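Local atomic coordinates of D-aminopeptidase (Burkholderia sp. LK4, PDB entry 5TZB), a protein that probably removes N-terminal residues from peptides, beta-amino acids among them, as a beta-aminopeptidase of the Ntn-hydrolase type in peptidase family S58. Residues C[210-215]-C[267-272]; C[115-120]-C[154-159]; C[26-31]-C[373-378]; C[75-80]-C[108-113]; C[87-92]-C[297-302]. All blocks are in the same frame, centred on the assembly; numbering follows the deposited sequence.

Overall arrangement
All five contacts are largely buried. Contact 5 lies nearest the chain's centre, about 12 Å from it, and pairs strands 82-88 and 90-91 with 298-305 by backbone hydrogen bonds. Contact 1 reaches the same sheet but joins the start of strand 213-220 to the loop that follows strand 260-266, through a carboxylate and an indole. Contact 4 ties a turn to the lead-in of strand 111-115 in the five-stranded sheet, and its Ile-111 CD1 packs on Leu-302 CD2 of contact 5. Contact 2 is polar and aromatic beside the third subunit, which contact 5 also touches. Contact 3, apolar and farthest out at about 22 Å, with Leu-26 and Leu-375 partly exposed, joins segments from near the two ends of the chain.

Contact 1. Residues C[210-215]-C[267-272]; sequences GGWTVG and DAPLLP
A loop leaving strand 260-266 folds over the start of strand 213-220, with Asp-267 gripping the strand's first peptide and Ala-268 covering the indole of Trp-212. Thr-213 N donates to Asp-267 OD1 at 2.7 Å, nearly straight at 162° and on the syn side of the carboxylate. A chi1 of 59° sets the Asp-267 carboxylate between its own backbone N and carbonyl carbon, from where it turns back to the strand. In return Asp-267 N gives a weak, 3.3 Å bond to Thr-213 O, which also accepts from Thr-266 OG1. The other carboxylate oxygen, OD2, takes a bond from a water that also donates to Gly-211 O and accepts from Thr-213 OG1. Over one face of the indole, Ala-268 CA makes a CH-pi contact with the five-membered ring; Ala-268 CB lies over that face too, 3.5 Å from Trp-212 CG, and a one-methyl side chain suits so close an approach. Pro-269 CD comes within 3.5 Å of Trp-212 NE1, and Thr-323 of the second subunit packs on both residues. Gly-210 and Gly-211, both at positive phi, suit the bend before the strand. With a peptide N-H and a water both serving it, the carboxylate is probably stabilised as the anion.

Contact 2. Residues C[115-120]-C[154-159]; sequences NTHSVG and NDIWGQ
His-117 is the hub of this contact, its imidazole met over one face by Ile-156 and at the edge by Trp-157. The CE1 edge points into the indole face in an edge-to-face pair, with His-117 CE1 3.6 Å from Trp-157 CE2 and the ring planes at 59°. Ile-156 CD1 is the atom above the imidazole, while His-117 ND1 makes a weak, bent bond to Ile-156 O. Histidine suits the place because it offers an aromatic edge and two nitrogens together: NE2 is hydrogen-bonded to Cys-141 N of the third subunit. Gln-159 reaches back, its amide NE2 donating to His-117 O at 3.0 Å in the carbonyl plane, and also to Asp-124 O of the third subunit.

The other side is looser, joined through a single water, though its residues are buried; it is Trp-157 and Gln-159 that are partly exposed. Asn-115 OD1 lies against Ile-156 CG1, at 3.5 Å, and the water completes the join by donating to both Asn-115 OD1 and Ile-156 O and accepting from Ser-118 OG. Chi1 of 69° folds the Asn-115 amide over its own turn, where OD1 accepts from His-117 N as an Asx turn; ND2 bonds to Thr-65 OG1. The type I turn of 115-118 links strand 111-115 to helix 119-129, and the 154-159 loop, between strand 144-148 and helix 163-172, covers it beside the third subunit.

Contact 3. Residues C[26-31]-C[373-378]; sequences LGIRIG and RLLDAL
Ile-28 CD1 enters a group of three leucines on helix 371-380 and carries most of the contact. It lies 3.5 Å from Leu-378 CD1 and 3.7 Å from Leu-374 CD2, with Leu-375 CD2 a little farther at 4.2 Å. Leu-374 and Leu-378 stand one helical turn apart and Leu-375 beside them, so their methyls form a shallow apolar face that meets the end of the isoleucine. Leu-375 CD2 also leans against the backbone of the other segment, 3.7 Å from Leu-26 O, and approaches Leu-26 CB. No hydrogen bond crosses between the segments; the branched aliphatic chains suit a join made by shape and by the exclusion of water.

Torsions and backbone bends present these groups to each other. Chi1 of -55° turns Ile-28 CG1 away from its own carbonyl carbon, and a nearly extended chi2 then carries CD1 out to the leucines. Gly-27, at a positive phi of 84°, bends the chain between Leu-26 and Ile-28, which both direct their side chains toward the helix. In the second shell, Leu-374 rests on Val-354 of helix 331-355 and Leu-378 on Trp-383. The whole is an irregular N-terminal segment packed on a C-terminal helix, a join of segments near the two chain ends at the margin of the subunit.

Contact 4. Residues C[75-80]-C[108-113]; sequences GAAHDS and TTPIAY
The backbones of Ala-77 and His-78 run close beside those of Thr-109 and Thr-108, with CA atoms 4.9 and 4.7 Å apart respectively, yet no direct hydrogen bond crosses. Instead His-78 CA approaches Thr-108 O at 3.3 Å in a CA-H...O contact, and His-78 N, though near the same oxygen, is badly angled for a bond. Ala-77 points its methyl at the opposing chain, CB lying 3.5 Å from Thr-109 C and reaching toward the Pro-110 ring; a residue this small suits so near an approach of two backbones. His-78 adds a bridge through water: its CG is anti to the backbone N, chi1 180°, which swings the imidazole so that a water sits at the ring edge, in plane, 3.0 Å from ND1. That water donates to Thr-108 O at 2.8 Å. Beyond the pair, the His-78 ring meets that of Tyr-139. Thr-109 closes its hydroxyl onto Pro-110 O at 2.9 Å, and proline, with no N-H to offer, fits the step just before the strand. The arrangement is a turn with helical backbone angles at 77-79, closed by Asp-79 N to Ala-76 O, in the connection between strands 63-71 and 82-88, laid against the entry to strand 111-115.

Contact 5. Residues C[87-92]-C[297-302]; sequences HVLNGN and SGDIFL
Phe-301 crosses Leu-89 obliquely, CE2 being 3.6 Å from Leu-89 CB, and its CD2 meets the edge of the His-87 imidazole in that ring's plane. His-87 and Phe-301 point the same way from neighbouring strands, toward helix 272-289, where Ala-282 and Ser-283 touch the phenyl ring. His-87 NE2 is hydrogen-bonded to Gln-280 of the fourth subunit.

Beneath the rings the same two residues form an antiparallel hydrogen-bonded pair: His-87 N to Phe-301 O and Phe-301 N to His-87 O are both 2.8 Å, the latter nearly along the C=O axis. Val-88 and Ile-300 follow as the non-hydrogen-bonded pair, on the other face. A classic bulge then sets Leu-89 and Asn-90 together opposite Asp-299, whose O accepts from both: weakly from Leu-89 N, and from Asn-90 N at 3.3 Å in an almost straight bond of 172°. With CG anti to the backbone N (chi1 -162°), the Asn-90 amide extends toward the opposing strand, and ND2 donates to Ser-297 O at 2.9 Å from above the carbonyl plane; OD1 accepts from Arg-277 and Arg-281 of the fourth subunit. Gly-298 N bonds Ser-259 OG; Ser-259 follows a break in the model, consistent with the N-terminal nucleophile expected after self-cleavage in this family. Asparagine thus serves as donor and acceptor, joining strand pairing to subunit assembly through one amide.

Contact 1. Residues C[210-215]-C[267-272]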
# COMPACT_ATOMS: atom_id res chain seq x y z
N GLY C 210 28.69 -10.09 -4.50
CA GLY C 210 27.72 -11.00 -5.09
C GLY C 210 27.81 -11.17 -6.60
O GLY C 210 27.24 -12.09 -7.17
N GLY C 211 28.52 -10.26 -7.25
CA GLY C 211 28.75 -10.34 -8.69
C GLY C 211 27.51 -10.16 -9.57
O GLY C 211 27.58 -10.38 -10.79
N TRP C 212 26.39 -9.74 -8.98
CA TRP C 212 25.16 -9.60 -9.75
C TRP C 212 25.14 -8.39 -10.69
O TRP C 212 25.84 -7.39 -10.49
CB TRP C 212 23.96 -9.53 -8.81
CG TRP C 212 23.86 -10.73 -7.94
CD1 TRP C 212 23.75 -12.03 -8.35
CD2 TRP C 212 23.89 -10.76 -6.51
NE1 TRP C 212 23.70 -12.87 -7.26
CE2 TRP C 212 23.79 -12.11 -6.12
CE3 TRP C 212 23.98 -9.76 -5.53
CZ2 TRP C 212 23.77 -12.50 -4.78
CZ3 TRP C 212 23.97 -10.15 -4.20
CH2 TRP C 212 23.86 -11.51 -3.83
N THR C 213 24.34 -8.51 -11.75
CA THR C 213 24.13 -7.43 -12.70
C THR C 213 22.75 -6.80 -12.49
O THR C 213 21.77 -7.51 -12.23
CB THR C 213 24.24 -7.94 -14.13
OG1 THR C 213 25.55 -8.47 -14.34
CG2 THR C 213 23.96 -6.81 -15.14
N VAL C 214 22.69 -5.47 -12.56
CA VAL C 214 21.43 -4.73 -12.51
C VAL C 214 21.29 -3.89 -13.77
O VAL C 214 22.19 -3.09 -14.08
CB VAL C 214 21.33 -3.82 -11.26
CG1 VAL C 214 20.02 -3.05 -11.26
CG2 VAL C 214 21.45 -4.62 -10.00
N GLY C 215 20.21 -4.08 -14.51
CA GLY C 215 19.97 -3.30 -15.72
C GLY C 215 18.67 -2.52 -15.66
O GLY C 215 17.78 -2.90 -14.91
N ASP C 267 19.98 -10.31 -12.17
CA ASP C 267 20.13 -11.75 -12.03
C ASP C 267 20.35 -12.16 -10.58
O ASP C 267 20.53 -13.34 -10.29
CB ASP C 267 21.28 -12.29 -12.89
CG ASP C 267 22.62 -11.67 -12.55
OD1 ASP C 267 22.66 -10.67 -11.79
OD2 ASP C 267 23.64 -12.18 -13.05
N ALA C 268 20.31 -11.18 -9.68
CA ALA C 268 20.31 -11.49 -8.25
C ALA C 268 19.04 -12.29 -7.88
O ALA C 268 17.98 -12.07 -8.46
CB ALA C 268 20.39 -10.21 -7.43
N PRO C 269 19.16 -13.25 -6.95
CA PRO C 269 17.98 -14.01 -6.53
C PRO C 269 17.11 -13.23 -5.54
O PRO C 269 17.25 -13.41 -4.33
CB PRO C 269 18.57 -15.26 -5.87
CG PRO C 269 19.92 -14.79 -5.35
CD PRO C 269 20.41 -13.78 -6.37
N LEU C 270 16.33 -12.28 -6.03
CA LEU C 270 15.47 -11.47 -5.19
C LEU C 270 14.07 -12.06 -5.07
O LEU C 270 13.48 -12.46 -6.08
CB LEU C 270 15.36 -10.04 -5.73
CG LEU C 270 16.65 -9.20 -5.69
CD1 LEU C 270 16.35 -7.79 -6.18
CD2 LEU C 270 17.23 -9.16 -4.29
N LEU C 271 13.55 -12.09 -3.85
CA LEU C 271 12.16 -12.48 -3.58
C LEU C 271 11.21 -11.34 -3.97
O LEU C 271 11.67 -10.20 -4.13
CB LEU C 271 11.99 -12.82 -2.10
CG LEU C 271 12.84 -13.98 -1.58
CD1 LEU C 271 12.56 -14.22 -0.11
CD2 LEU C 271 12.56 -15.24 -2.41
N PRO C 272 9.89 -11.63 -4.10
CA PRO C 272 8.92 -10.59 -4.46
C PRO C 272 9.04 -9.32 -3.60
O PRO C 272 9.13 -8.24 -4.18
CB PRO C 272 7.57 -11.28 -4.23
CG PRO C 272 7.86 -12.70 -4.62
CD PRO C 272 9.26 -12.97 -4.10
O HOH W 1 26.03 -10.85 -13.18

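Contact 2. Residues C[115-120]-C[154-159]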
# COMPACT_ATOMS: atom_id res chain seq x y z
N ASN C 115 2.20 3.88 -26.25
CA ASN C 115 1.54 5.13 -25.88
C ASN C 115 0.24 4.88 -25.11
O ASN C 115 -0.27 3.76 -25.12
CB ASN C 115 1.26 5.98 -27.11
CG ASN C 115 0.19 5.37 -28.00
OD1 ASN C 115 -1.01 5.47 -27.70
ND2 ASN C 115 0.60 4.76 -29.10
N THR C 116 -0.29 5.92 -24.47
CA THR C 116 -1.43 5.79 -23.55
C THR C 116 -2.69 5.18 -24.17
O THR C 116 -3.43 4.46 -23.49
CB THR C 116 -1.82 7.15 -22.93
OG1 THR C 116 -0.63 7.88 -22.57
CG2 THR C 116 -2.71 6.94 -21.70
N HIS C 117 -2.96 5.48 -25.43
CA HIS C 117 -4.20 5.03 -26.04
C HIS C 117 -4.07 3.69 -26.79
O HIS C 117 -5.02 3.21 -27.39
CB HIS C 117 -4.74 6.12 -26.96
CG HIS C 117 -5.26 7.31 -26.21
ND1 HIS C 117 -5.74 8.45 -26.83
CD2 HIS C 117 -5.38 7.53 -24.88
CE1 HIS C 117 -6.12 9.32 -25.92
NE2 HIS C 117 -5.92 8.79 -24.72
N SER C 118 -2.90 3.08 -26.71
CA SER C 118 -2.66 1.81 -27.38
C SER C 118 -2.44 0.64 -26.42
O SER C 118 -2.18 -0.48 -26.86
CB SER C 118 -1.46 1.95 -28.33
OG SER C 118 -1.69 2.92 -29.33
N VAL C 119 -2.52 0.90 -25.12
CA VAL C 119 -2.22 -0.13 -24.12
C VAL C 119 -3.08 -1.40 -24.25
O VAL C 119 -2.56 -2.51 -24.20
CB VAL C 119 -2.38 0.43 -22.69
CG1 VAL C 119 -2.35 -0.72 -21.62
CG2 VAL C 119 -1.28 1.46 -22.42
N GLY C 120 -4.39 -1.23 -24.44
CA GLY C 120 -5.28 -2.36 -24.55
C GLY C 120 -5.01 -3.25 -25.76
O GLY C 120 -4.99 -4.49 -25.65
N ASN C 154 2.52 12.73 -31.83
CA ASN C 154 1.82 11.58 -32.40
C ASN C 154 0.31 11.78 -32.40
O ASN C 154 -0.24 12.43 -31.51
CB ASN C 154 2.15 10.31 -31.60
CG ASN C 154 1.44 9.07 -32.13
OD1 ASN C 154 1.55 8.74 -33.31
ND2 ASN C 154 0.67 8.41 -31.26
N ASP C 155 -0.36 11.21 -33.40
CA ASP C 155 -1.81 11.19 -33.47
C ASP C 155 -2.33 10.13 -32.49
O ASP C 155 -2.70 9.03 -32.87
CB ASP C 155 -2.27 10.90 -34.90
CG ASP C 155 -3.78 10.82 -35.04
OD1 ASP C 155 -4.50 11.43 -34.23
OD2 ASP C 155 -4.25 10.14 -35.98
N ILE C 156 -2.34 10.48 -31.21
CA ILE C 156 -2.56 9.48 -30.17
C ILE C 156 -4.02 9.01 -30.14
O ILE C 156 -4.30 7.90 -29.68
CB ILE C 156 -2.14 10.00 -28.77
CG1 ILE C 156 -1.94 8.82 -27.81
CG2 ILE C 156 -3.15 11.03 -28.23
CD1 ILE C 156 -1.38 9.20 -26.44
N TRP C 157 -4.93 9.84 -30.64
CA TRP C 157 -6.34 9.46 -30.72
C TRP C 157 -6.58 8.52 -31.89
O TRP C 157 -7.60 7.84 -31.96
CB TRP C 157 -7.23 10.70 -30.83
CG TRP C 157 -7.39 11.42 -29.53
CD1 TRP C 157 -6.78 12.59 -29.16
CD2 TRP C 157 -8.20 11.02 -28.41
NE1 TRP C 157 -7.17 12.94 -27.88
CE2 TRP C 157 -8.03 11.99 -27.40
CE3 TRP C 157 -9.05 9.93 -28.17
CZ2 TRP C 157 -8.69 11.92 -26.17
CZ3 TRP C 157 -9.69 9.85 -26.95
CH2 TRP C 157 -9.51 10.84 -25.96
N GLY C 158 -5.62 8.47 -32.81
CA GLY C 158 -5.72 7.65 -33.99
C GLY C 158 -5.54 6.17 -33.70
O GLY C 158 -5.89 5.33 -34.53
N GLN C 159 -4.96 5.85 -32.55
CA GLN C 159 -4.74 4.47 -32.10
C GLN C 159 -4.12 3.64 -33.22
O GLN C 159 -4.72 2.68 -33.72
CB GLN C 159 -6.07 3.85 -31.60
CG GLN C 159 -6.55 4.47 -30.27
CD GLN C 159 -7.84 3.85 -29.71
OE1 GLN C 159 -8.85 3.77 -30.40
NE2 GLN C 159 -7.81 3.44 -28.45
O HOH W 2 -2.72 5.59 -29.90

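Contact 3. Residues C[26-31]-C[373-378]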
# COMPACT_ATOMS: atom_id res chain seq x y z
N LEU C 26 30.93 10.07 -24.19
CA LEU C 26 31.25 11.49 -24.20
C LEU C 26 32.17 11.84 -23.04
O LEU C 26 32.54 13.00 -22.86
CB LEU C 26 29.97 12.32 -24.12
CG LEU C 26 28.93 12.06 -25.19
CD1 LEU C 26 27.69 12.93 -24.98
CD2 LEU C 26 29.54 12.30 -26.56
N GLY C 27 32.54 10.83 -22.26
CA GLY C 27 33.36 11.02 -21.08
C GLY C 27 32.53 11.41 -19.88
O GLY C 27 33.07 11.71 -18.81
N ILE C 28 31.20 11.38 -20.03
CA ILE C 28 30.32 11.70 -18.92
C ILE C 28 30.01 10.44 -18.14
O ILE C 28 29.34 9.54 -18.65
CB ILE C 28 28.99 12.32 -19.39
CG1 ILE C 28 29.24 13.54 -20.26
CG2 ILE C 28 28.12 12.67 -18.18
CD1 ILE C 28 28.03 13.98 -21.04
N ARG C 29 30.49 10.38 -16.91
CA ARG C 29 30.32 9.20 -16.09
C ARG C 29 29.28 9.45 -15.01
O ARG C 29 29.43 10.36 -14.20
CB ARG C 29 31.64 8.80 -15.46
CG ARG C 29 32.63 8.15 -16.41
CD ARG C 29 33.92 7.78 -15.68
NE ARG C 29 33.66 6.79 -14.63
CZ ARG C 29 33.46 7.08 -13.34
NH1 ARG C 29 33.49 8.35 -12.92
NH2 ARG C 29 33.22 6.10 -12.47
N ILE C 30 28.24 8.63 -15.00
CA ILE C 30 27.16 8.74 -14.03
C ILE C 30 27.37 7.81 -12.86
O ILE C 30 27.53 6.60 -13.04
CB ILE C 30 25.78 8.39 -14.66
CG1 ILE C 30 25.47 9.28 -15.88
CG2 ILE C 30 24.69 8.48 -13.61
CD1 ILE C 30 25.30 10.74 -15.56
N GLY C 31 27.41 8.37 -11.65
CA GLY C 31 27.60 7.57 -10.47
C GLY C 31 28.99 6.98 -10.42
O GLY C 31 29.89 7.41 -11.16
N ARG C 373 26.23 20.33 -27.28
CA ARG C 373 25.52 21.31 -26.46
C ARG C 373 25.48 20.87 -24.99
O ARG C 373 25.55 21.71 -24.08
CB ARG C 373 24.12 21.54 -27.02
CG ARG C 373 23.35 22.66 -26.35
CD ARG C 373 22.27 23.21 -27.27
NE ARG C 373 21.33 22.18 -27.69
CZ ARG C 373 20.30 22.39 -28.51
NH1 ARG C 373 20.06 23.60 -28.99
NH2 ARG C 373 19.49 21.38 -28.83
N LEU C 374 25.36 19.56 -24.77
CA LEU C 374 25.40 18.99 -23.42
C LEU C 374 26.80 19.16 -22.82
O LEU C 374 26.95 19.60 -21.68
CB LEU C 374 25.03 17.51 -23.45
CG LEU C 374 25.16 16.72 -22.13
CD1 LEU C 374 24.31 17.33 -21.02
CD2 LEU C 374 24.83 15.26 -22.33
N LEU C 375 27.83 18.81 -23.59
CA LEU C 375 29.20 18.97 -23.12
C LEU C 375 29.49 20.43 -22.79
O LEU C 375 30.12 20.71 -21.76
CB LEU C 375 30.19 18.42 -24.15
CG LEU C 375 30.28 16.89 -24.27
CD1 LEU C 375 31.09 16.49 -25.48
CD2 LEU C 375 30.90 16.28 -23.01
N ASP C 376 29.00 21.36 -23.62
CA ASP C 376 29.19 22.79 -23.34
C ASP C 376 28.50 23.25 -22.07
O ASP C 376 29.04 24.06 -21.31
CB ASP C 376 28.68 23.67 -24.49
CG ASP C 376 29.59 23.65 -25.69
OD1 ASP C 376 30.76 23.23 -25.54
OD2 ASP C 376 29.15 24.08 -26.78
N ALA C 377 27.27 22.80 -21.88
CA ALA C 377 26.52 23.18 -20.71
C ALA C 377 27.16 22.59 -19.45
O ALA C 377 27.21 23.25 -18.42
CB ALA C 377 25.08 22.75 -20.86
N LEU C 378 27.65 21.36 -19.53
CA LEU C 378 28.35 20.73 -18.41
C LEU C 378 29.58 21.56 -18.00
O LEU C 378 29.82 21.80 -16.81
CB LEU C 378 28.76 19.30 -18.75
CG LEU C 378 27.63 18.28 -18.56
CD1 LEU C 378 27.97 16.99 -19.23
CD2 LEU C 378 27.34 18.07 -17.08

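Contact 4. Residues C[75-80]-C[108-113]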
# COMPACT_ATOMS: atom_id res chain seq x y z
N GLY C 75 13.82 -17.88 -23.11
CA GLY C 75 12.66 -18.48 -23.74
C GLY C 75 11.35 -17.86 -23.28
O GLY C 75 11.31 -16.70 -22.84
N ALA C 76 10.28 -18.64 -23.34
CA ALA C 76 8.96 -18.14 -23.00
C ALA C 76 8.82 -17.80 -21.51
O ALA C 76 9.15 -18.60 -20.64
CB ALA C 76 7.91 -19.16 -23.41
N ALA C 77 8.34 -16.60 -21.23
CA ALA C 77 8.16 -16.13 -19.86
C ALA C 77 7.19 -17.00 -19.06
O ALA C 77 7.40 -17.25 -17.86
CB ALA C 77 7.68 -14.67 -19.86
N HIS C 78 6.13 -17.46 -19.72
CA HIS C 78 5.13 -18.28 -19.06
C HIS C 78 5.78 -19.51 -18.42
O HIS C 78 5.39 -19.93 -17.33
CB HIS C 78 4.02 -18.72 -20.03
CG HIS C 78 2.97 -19.58 -19.37
ND1 HIS C 78 1.93 -19.06 -18.64
CD2 HIS C 78 2.84 -20.93 -19.31
CE1 HIS C 78 1.19 -20.05 -18.16
NE2 HIS C 78 1.72 -21.19 -18.55
N ASP C 79 6.78 -20.09 -19.08
CA ASP C 79 7.37 -21.35 -18.61
C ASP C 79 8.42 -21.16 -17.54
O ASP C 79 8.77 -22.10 -16.83
CB ASP C 79 7.97 -22.14 -19.76
CG ASP C 79 6.93 -22.61 -20.74
OD1 ASP C 79 5.79 -22.86 -20.30
OD2 ASP C 79 7.26 -22.72 -21.94
N SER C 80 8.92 -19.93 -17.42
CA SER C 80 9.91 -19.63 -16.41
C SER C 80 9.63 -18.28 -15.75
O SER C 80 10.29 -17.28 -16.05
CB SER C 80 11.31 -19.63 -17.02
OG SER C 80 12.30 -19.55 -16.00
N THR C 108 5.02 -13.28 -15.60
CA THR C 108 4.79 -14.52 -16.33
C THR C 108 4.64 -14.27 -17.83
O THR C 108 4.23 -15.16 -18.57
CB THR C 108 3.52 -15.26 -15.81
OG1 THR C 108 2.37 -14.43 -16.01
CG2 THR C 108 3.65 -15.60 -14.34
N THR C 109 4.93 -13.04 -18.25
CA THR C 109 4.72 -12.60 -19.63
C THR C 109 5.85 -11.68 -20.06
O THR C 109 6.65 -11.27 -19.23
CB THR C 109 3.40 -11.81 -19.80
OG1 THR C 109 3.46 -10.63 -18.98
CG2 THR C 109 2.19 -12.67 -19.42
N PRO C 110 5.91 -11.34 -21.35
CA PRO C 110 6.76 -10.20 -21.69
C PRO C 110 6.22 -8.91 -21.09
O PRO C 110 5.07 -8.85 -20.63
CB PRO C 110 6.69 -10.12 -23.22
CG PRO C 110 6.13 -11.40 -23.66
CD PRO C 110 5.33 -11.98 -22.55
N ILE C 111 7.06 -7.89 -21.13
CA ILE C 111 6.72 -6.52 -20.78
C ILE C 111 6.74 -5.68 -22.03
O ILE C 111 7.65 -5.80 -22.85
CB ILE C 111 7.73 -5.93 -19.79
CG1 ILE C 111 7.76 -6.75 -18.51
CG2 ILE C 111 7.40 -4.46 -19.48
CD1 ILE C 111 9.01 -6.50 -17.67
N ALA C 112 5.75 -4.80 -22.18
CA ALA C 112 5.71 -3.93 -23.34
C ALA C 112 5.49 -2.47 -22.91
O ALA C 112 4.83 -2.18 -21.91
CB ALA C 112 4.65 -4.38 -24.31
N TYR C 113 6.14 -1.56 -23.64
CA TYR C 113 5.93 -0.13 -23.54
C TYR C 113 5.23 0.38 -24.79
O TYR C 113 5.61 0.01 -25.89
CB TYR C 113 7.26 0.63 -23.42
CG TYR C 113 8.13 0.37 -22.21
CD1 TYR C 113 7.67 -0.34 -21.11
CD2 TYR C 113 9.43 0.86 -22.18
CE1 TYR C 113 8.50 -0.55 -20.01
CE2 TYR C 113 10.25 0.66 -21.09
CZ TYR C 113 9.79 -0.04 -20.02
OH TYR C 113 10.62 -0.23 -18.94
O HOH W 3 1.65 -16.12 -19.17

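Contact 5. Residues C[87-92]-C[297-302]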
# COMPACT_ATOMS: atom_id res chain seq x y z
N HIS C 87 6.73 -0.33 -8.03
CA HIS C 87 6.57 0.85 -7.20
C HIS C 87 6.03 2.03 -8.00
O HIS C 87 6.48 2.31 -9.11
CB HIS C 87 7.88 1.29 -6.53
CG HIS C 87 7.70 2.53 -5.71
ND1 HIS C 87 7.24 2.51 -4.41
CD2 HIS C 87 7.80 3.85 -6.04
CE1 HIS C 87 7.11 3.74 -3.96
NE2 HIS C 87 7.44 4.58 -4.94
N VAL C 88 5.07 2.74 -7.41
CA VAL C 88 4.49 3.90 -8.07
C VAL C 88 4.83 5.19 -7.33
O VAL C 88 4.37 5.42 -6.21
CB VAL C 88 2.95 3.78 -8.20
CG1 VAL C 88 2.41 5.06 -8.83
CG2 VAL C 88 2.57 2.57 -9.02
N LEU C 89 5.67 6.01 -7.96
CA LEU C 89 5.98 7.34 -7.44
C LEU C 89 4.82 8.29 -7.70
O LEU C 89 4.52 9.14 -6.88
CB LEU C 89 7.29 7.87 -8.09
CG LEU C 89 7.69 9.35 -7.96
CD1 LEU C 89 7.73 9.85 -6.50
CD2 LEU C 89 9.06 9.54 -8.63
N ASN C 90 4.20 8.17 -8.88
CA ASN C 90 3.06 9.02 -9.24
C ASN C 90 2.19 8.35 -10.29
O ASN C 90 2.55 8.32 -11.47
CB ASN C 90 3.56 10.36 -9.76
CG ASN C 90 2.47 11.44 -9.75
OD1 ASN C 90 2.17 12.01 -8.70
ND2 ASN C 90 1.91 11.73 -10.92
N GLY C 91 1.02 7.85 -9.88
CA GLY C 91 0.22 7.00 -10.75
C GLY C 91 -0.62 7.67 -11.81
O GLY C 91 -1.71 7.16 -12.12
N ASN C 92 -0.15 8.78 -12.38
CA ASN C 92 -0.89 9.45 -13.45
C ASN C 92 -0.60 8.77 -14.78
O ASN C 92 -0.12 9.41 -15.71
CB ASN C 92 -0.53 10.95 -13.53
CG ASN C 92 -1.66 11.79 -14.14
OD1 ASN C 92 -2.53 11.27 -14.84
ND2 ASN C 92 -1.63 13.12 -13.89
N SER C 297 2.77 13.53 -14.43
CA SER C 297 3.72 12.51 -14.86
C SER C 297 3.44 11.10 -14.32
O SER C 297 3.52 10.85 -13.13
CB SER C 297 5.14 12.95 -14.45
OG SER C 297 6.11 12.18 -15.11
N GLY C 298 3.12 10.17 -15.22
CA GLY C 298 2.90 8.79 -14.83
C GLY C 298 4.24 8.13 -14.55
O GLY C 298 4.91 7.64 -15.46
N ASP C 299 4.63 8.13 -13.28
CA ASP C 299 5.94 7.60 -12.91
C ASP C 299 5.77 6.22 -12.26
O ASP C 299 5.49 6.10 -11.06
CB ASP C 299 6.68 8.59 -12.01
CG ASP C 299 6.84 9.97 -12.68
OD1 ASP C 299 6.79 10.05 -13.93
OD2 ASP C 299 7.01 10.98 -11.96
N ILE C 300 5.90 5.19 -13.08
CA ILE C 300 5.56 3.83 -12.67
C ILE C 300 6.72 2.88 -12.91
O ILE C 300 7.26 2.81 -14.02
CB ILE C 300 4.28 3.36 -13.42
CG1 ILE C 300 3.12 4.29 -13.08
CG2 ILE C 300 3.96 1.90 -13.12
CD1 ILE C 300 1.84 4.03 -13.89
N PHE C 301 7.11 2.16 -11.86
CA PHE C 301 8.35 1.39 -11.88
C PHE C 301 8.13 -0.11 -11.63
O PHE C 301 7.39 -0.51 -10.74
CB PHE C 301 9.33 1.91 -10.82
CG PHE C 301 9.44 3.42 -10.76
CD1 PHE C 301 9.45 4.18 -11.91
CD2 PHE C 301 9.53 4.06 -9.52
CE1 PHE C 301 9.54 5.58 -11.84
CE2 PHE C 301 9.62 5.46 -9.45
CZ PHE C 301 9.63 6.21 -10.60
N LEU C 302 8.83 -0.93 -12.41
CA LEU C 302 8.76 -2.38 -12.29
C LEU C 302 10.16 -2.93 -12.17
O LEU C 302 11.06 -2.47 -12.86
CB LEU C 302 8.06 -3.00 -13.50
CG LEU C 302 8.06 -4.53 -13.67
CD1 LEU C 302 7.29 -5.20 -12.56
CD2 LEU C 302 7.45 -4.88 -15.01